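Local coordinates for protein VP1 (Merkel cell polyomavirus, PDB 4FMH) that forms the pentameric capsomers of the virus's T=7 icosahedral capsid as its major coat protein and binds sialylated glycans used in infection, at residues Ile21-Leu26 and Tyr277-Leu282; Leu28-Gly33 and Gly273-Phe278. All coordinates share one frame; numbering follows the deposited sequence.

Contact 1. Residues Ile21-Leu26 and Tyr277-Leu282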
# COMPACT_ATOMS: atom_id res chain seq x y z
N ILE B 21 -0.37 26.10 29.11
CA ILE B 21 -0.70 24.88 28.36
C ILE B 21 -1.57 23.94 29.20
O ILE B 21 -1.32 23.76 30.40
CB ILE B 21 0.58 24.13 27.89
CG1 ILE B 21 1.43 25.03 26.99
CG2 ILE B 21 0.21 22.85 27.14
CD1 ILE B 21 2.90 24.65 26.95
N THR B 22 -2.58 23.36 28.57
CA THR B 22 -3.45 22.39 29.23
C THR B 22 -3.70 21.18 28.32
O THR B 22 -3.46 21.26 27.11
CB THR B 22 -4.78 23.05 29.71
OG1 THR B 22 -5.38 22.24 30.73
CG2 THR B 22 -5.77 23.23 28.55
N GLN B 23 -4.02 20.06 28.96
CA GLN B 23 -4.17 18.77 28.31
C GLN B 23 -5.56 18.25 28.64
O GLN B 23 -5.92 18.10 29.81
CB GLN B 23 -3.13 17.77 28.81
CG GLN B 23 -1.68 18.21 28.60
CD GLN B 23 -1.13 17.84 27.24
OE1 GLN B 23 -1.87 17.38 26.36
NE2 GLN B 23 0.17 18.04 27.05
N ILE B 24 -6.35 18.01 27.59
CA ILE B 24 -7.72 17.53 27.70
C ILE B 24 -7.82 16.08 27.19
O ILE B 24 -7.28 15.77 26.13
CB ILE B 24 -8.71 18.46 26.93
CG1 ILE B 24 -8.86 19.82 27.63
CG2 ILE B 24 -10.08 17.79 26.69
CD1 ILE B 24 -9.49 19.78 29.03
N GLU B 25 -8.50 15.22 27.95
CA GLU B 25 -8.68 13.80 27.61
C GLU B 25 -10.16 13.47 27.48
O GLU B 25 -10.97 13.95 28.27
CB GLU B 25 -8.10 12.91 28.70
CG GLU B 25 -6.61 12.69 28.67
CD GLU B 25 -6.18 11.47 29.48
OE1 GLU B 25 -7.05 10.66 29.86
OE2 GLU B 25 -4.96 11.32 29.73
N LEU B 26 -10.50 12.64 26.50
CA LEU B 26 -11.85 12.10 26.39
C LEU B 26 -11.85 10.88 25.49
O LEU B 26 -10.87 10.58 24.81
CB LEU B 26 -12.85 13.13 25.85
CG LEU B 26 -12.64 13.64 24.41
CD1 LEU B 26 -13.97 13.86 23.69
CD2 LEU B 26 -11.80 14.90 24.43
N TYR B 277 -10.30 7.43 21.34
CA TYR B 277 -9.72 8.23 22.40
C TYR B 277 -9.00 9.45 21.85
O TYR B 277 -8.41 9.38 20.76
CB TYR B 277 -8.75 7.36 23.22
CG TYR B 277 -7.87 8.15 24.16
CD1 TYR B 277 -8.33 8.54 25.41
CD2 TYR B 277 -6.59 8.53 23.77
CE1 TYR B 277 -7.53 9.29 26.27
CE2 TYR B 277 -5.77 9.27 24.62
CZ TYR B 277 -6.25 9.64 25.86
OH TYR B 277 -5.44 10.37 26.70
N PHE B 278 -9.04 10.55 22.60
CA PHE B 278 -8.37 11.80 22.25
C PHE B 278 -7.64 12.39 23.45
O PHE B 278 -8.19 12.44 24.56
CB PHE B 278 -9.37 12.87 21.80
CG PHE B 278 -10.26 12.45 20.67
CD1 PHE B 278 -11.42 11.74 20.91
CD2 PHE B 278 -9.95 12.84 19.37
CE1 PHE B 278 -12.26 11.37 19.86
CE2 PHE B 278 -10.78 12.48 18.31
CZ PHE B 278 -11.94 11.76 18.56
N ASN B 279 -6.41 12.84 23.20
CA ASN B 279 -5.68 13.71 24.13
C ASN B 279 -5.24 14.97 23.38
O ASN B 279 -4.30 14.91 22.58
CB ASN B 279 -4.48 12.98 24.75
CG ASN B 279 -3.85 13.74 25.91
OD1 ASN B 279 -3.68 14.96 25.86
ND2 ASN B 279 -3.48 13.02 26.96
N VAL B 280 -5.91 16.09 23.63
CA VAL B 280 -5.67 17.34 22.91
C VAL B 280 -4.85 18.30 23.76
O VAL B 280 -5.20 18.56 24.90
CB VAL B 280 -7.00 18.02 22.50
CG1 VAL B 280 -6.74 19.32 21.75
CG2 VAL B 280 -7.85 17.08 21.65
N THR B 281 -3.77 18.83 23.19
CA THR B 281 -2.95 19.84 23.86
C THR B 281 -3.39 21.21 23.39
O THR B 281 -3.48 21.46 22.18
CB THR B 281 -1.44 19.64 23.56
OG1 THR B 281 -1.03 18.35 24.03
CG2 THR B 281 -0.59 20.71 24.25
N LEU B 282 -3.65 22.10 24.34
CA LEU B 282 -4.05 23.46 24.02
C LEU B 282 -3.17 24.49 24.72
O LEU B 282 -2.63 24.24 25.80
CB LEU B 282 -5.53 23.70 24.36
CG LEU B 282 -6.56 22.70 23.83
CD1 LEU B 282 -6.87 21.66 24.88
CD2 LEU B 282 -7.85 23.42 23.42

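Contact 2. Residues Leu28-Gly33 and Gly273-Phe278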
# COMPACT_ATOMS: atom_id res chain seq x y z
N LEU B 28 -14.92 8.79 22.87
CA LEU B 28 -16.25 8.83 22.28
C LEU B 28 -16.63 7.42 21.85
O LEU B 28 -15.94 6.82 21.02
CB LEU B 28 -16.29 9.77 21.08
CG LEU B 28 -16.27 11.28 21.36
CD1 LEU B 28 -16.04 12.07 20.07
CD2 LEU B 28 -17.57 11.72 22.03
N ASN B 29 -17.70 6.89 22.43
CA ASN B 29 -18.22 5.59 21.99
C ASN B 29 -18.97 5.71 20.68
O ASN B 29 -19.55 6.76 20.38
CB ASN B 29 -19.11 4.97 23.07
CG ASN B 29 -18.31 4.19 24.09
OD1 ASN B 29 -17.46 3.37 23.74
ND2 ASN B 29 -18.59 4.45 25.36
N PRO B 30 -18.96 4.62 19.87
CA PRO B 30 -19.53 4.70 18.52
C PRO B 30 -21.06 4.77 18.52
O PRO B 30 -21.70 4.22 19.43
CB PRO B 30 -19.04 3.41 17.86
CG PRO B 30 -18.87 2.46 18.98
CD PRO B 30 -18.40 3.29 20.15
N ARG B 31 -21.62 5.44 17.52
CA ARG B 31 -23.07 5.59 17.39
C ARG B 31 -23.53 4.98 16.06
O ARG B 31 -23.90 5.69 15.11
CB ARG B 31 -23.48 7.06 17.53
CG ARG B 31 -23.05 7.75 18.84
CD ARG B 31 -23.57 7.02 20.08
NE ARG B 31 -23.15 7.66 21.33
CZ ARG B 31 -22.78 7.00 22.43
NH1 ARG B 31 -22.74 5.67 22.44
NH2 ARG B 31 -22.41 7.67 23.52
N MET B 32 -23.52 3.65 16.02
CA MET B 32 -23.78 2.87 14.82
C MET B 32 -25.25 2.68 14.48
O MET B 32 -25.59 2.25 13.37
CB MET B 32 -23.10 1.50 14.96
CG MET B 32 -21.58 1.56 15.04
SD MET B 32 -20.79 2.14 13.51
CE MET B 32 -20.40 3.84 13.90
N GLY B 33 -26.14 2.98 15.43
CA GLY B 33 -27.57 2.83 15.21
C GLY B 33 -28.25 2.36 16.48
O GLY B 33 -29.26 2.94 16.88
N GLY B 273 -18.80 -0.51 14.80
CA GLY B 273 -17.86 0.58 15.02
C GLY B 273 -17.07 0.39 16.30
O GLY B 273 -17.45 -0.43 17.14
N LEU B 274 -15.97 1.13 16.44
CA LEU B 274 -15.17 1.12 17.66
C LEU B 274 -15.07 2.52 18.26
O LEU B 274 -15.26 3.51 17.55
CB LEU B 274 -13.77 0.55 17.37
CG LEU B 274 -13.68 -0.95 17.05
CD1 LEU B 274 -12.25 -1.29 16.64
CD2 LEU B 274 -14.09 -1.78 18.27
N PRO B 275 -14.78 2.62 19.58
CA PRO B 275 -14.61 3.91 20.24
C PRO B 275 -13.29 4.56 19.83
O PRO B 275 -12.39 3.88 19.31
CB PRO B 275 -14.53 3.56 21.73
CG PRO B 275 -14.86 2.10 21.84
CD PRO B 275 -14.50 1.51 20.51
N ARG B 276 -13.18 5.85 20.09
CA ARG B 276 -11.98 6.60 19.82
C ARG B 276 -11.60 7.45 21.03
O ARG B 276 -12.45 8.09 21.67
CB ARG B 276 -12.15 7.48 18.58
CG ARG B 276 -10.87 8.20 18.15
CD ARG B 276 -11.09 9.05 16.91
NE ARG B 276 -11.00 8.28 15.67
CZ ARG B 276 -9.87 8.07 15.00
NH1 ARG B 276 -8.72 8.57 15.45
NH2 ARG B 276 -9.89 7.36 13.88
N TYR B 277 -10.30 7.43 21.34
CA TYR B 277 -9.72 8.23 22.40
C TYR B 277 -9.00 9.45 21.85
O TYR B 277 -8.41 9.38 20.76
CB TYR B 277 -8.75 7.36 23.22
CG TYR B 277 -7.87 8.15 24.16
CD1 TYR B 277 -8.33 8.54 25.41
CD2 TYR B 277 -6.59 8.53 23.77
CE1 TYR B 277 -7.53 9.29 26.27
CE2 TYR B 277 -5.77 9.27 24.62
CZ TYR B 277 -6.25 9.64 25.86
OH TYR B 277 -5.44 10.37 26.70
N PHE B 278 -9.04 10.55 22.60
CA PHE B 278 -8.37 11.80 22.25
C PHE B 278 -7.64 12.39 23.45
O PHE B 278 -8.19 12.44 24.56
CB PHE B 278 -9.37 12.87 21.80
CG PHE B 278 -10.26 12.45 20.67
CD1 PHE B 278 -11.42 11.74 20.91
CD2 PHE B 278 -9.95 12.84 19.37
CE1 PHE B 278 -12.26 11.37 19.86
CE2 PHE B 278 -10.78 12.48 18.31
CZ PHE B 278 -11.94 11.76 18.56

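Contact 1. Residues Ile21-Leu26 and Tyr277-Leu282
Glu25 and Tyr277 meet on one face of an antiparallel strand pair, 11-28 beside 269-287, in the jelly-roll core of VP1, the part of the longer protein present here. Carboxylate and ring planes stand 82° apart, with Glu25 OE1 in the ring plane at its edge, 3.9 Å from Tyr277 CE1; the nearest touch is Glu25 CD to Tyr277 OH, 3.1 Å. Tyr277 has CG opposite its backbone N (chi1 167°), which lays the ring back along the partner strand; its CD1 rests 3.3 Å from Leu26 O. Gln23 and Thr281 pair on this face, and Ile21 CG2 touches Thr281 CG2. The other face is mainly apolar, with Thr22 at the Leu282 end. Ile24, in one of two conformers, crosses Leu282 and sets CG1 3.9 Å from Leu282 CD1. Phe278 and Val280 continue onto Ile253 of strand 250-263. Thr22, Ile24 and Leu26 each exchange two backbone hydrogen bonds with Leu282, Val280 and Phe278; Ile24 N to Val280 O is 3.0 Å and nearly straight at 177°. The chemistry is two-sided: a largely polar row, where Glu25 and Tyr277 pack on a neighbouring subunit, backs a largely apolar one whose Phe278, Val280 and Leu282 are buried.

Contact 2. Residues Leu28-Gly33 and Gly273-Phe278
Leu28 and Arg276 form an antiparallel hydrogen-bonded pair, Leu28 N to Arg276 O at 2.8 Å and Arg276 N to Leu28 O at 3.1 Å, beyond which residues 29-33 leave the sheet as a loop. This is the point in the jelly roll where strand 11-28 gives out while the chain of strand 269-287 runs alongside. Leu28 and Phe278 meet at a slant, Leu28 CD1 lying 3.8 Å from Phe278 CE1, and the leucine side chain also reaches strand 71-76. Past this pair the prolines take over. Pro30 CD packs 4.1 Å from Pro275 CG, and the rest of the Pro30 ring lies along the backbone of Gly273 and Leu274, with Pro30 CG 3.7 Å from Gly273 O. The same Pro275 CG also meets Asn29 OD1 at 3.5 Å. That oxygen accepts a hydrogen bond from the backbone N of Leu181 of a neighbouring subunit, whose Leu147 packs on Pro275 as well, so the pair sits at an interface within the pentamer. Arg276, though paired through its backbone, sends its guanidinium away from the loop to a salt bridge with Asp257 and a hydrogen bond with Thr99, which give its buried charge polar partners. Met32 closes the far end. Bends at chi2 and chi3 fold its chain against Gly273, a residue whose bare CA leaves room for the sulfur: Met32 SD lies 3.6 Å from Gly273 CA, and Met32 CG is 3.5 Å from Gly273 N.

From the N terminus, the chain enters contact 1 on strand 11-28 and, two residues after Leu26, reaches contact 2, where that strand ends and its loop begins. It then runs through most of the jelly roll before returning through 273-278 and on into 277-282. The late partners come in reverse order, so the roughly 240-residue loop closed by contact 2 nests inside the one of about 250 closed by contact 1. Tyr277 and Phe278 belong to both; the centres lie about 17 Å apart, the ladder of contact 1 running on to Leu28-Arg276 before the chains part. Together they tie the N-terminal strand and its outgoing loop to strand 269-287, and both touch the same neighbouring subunit.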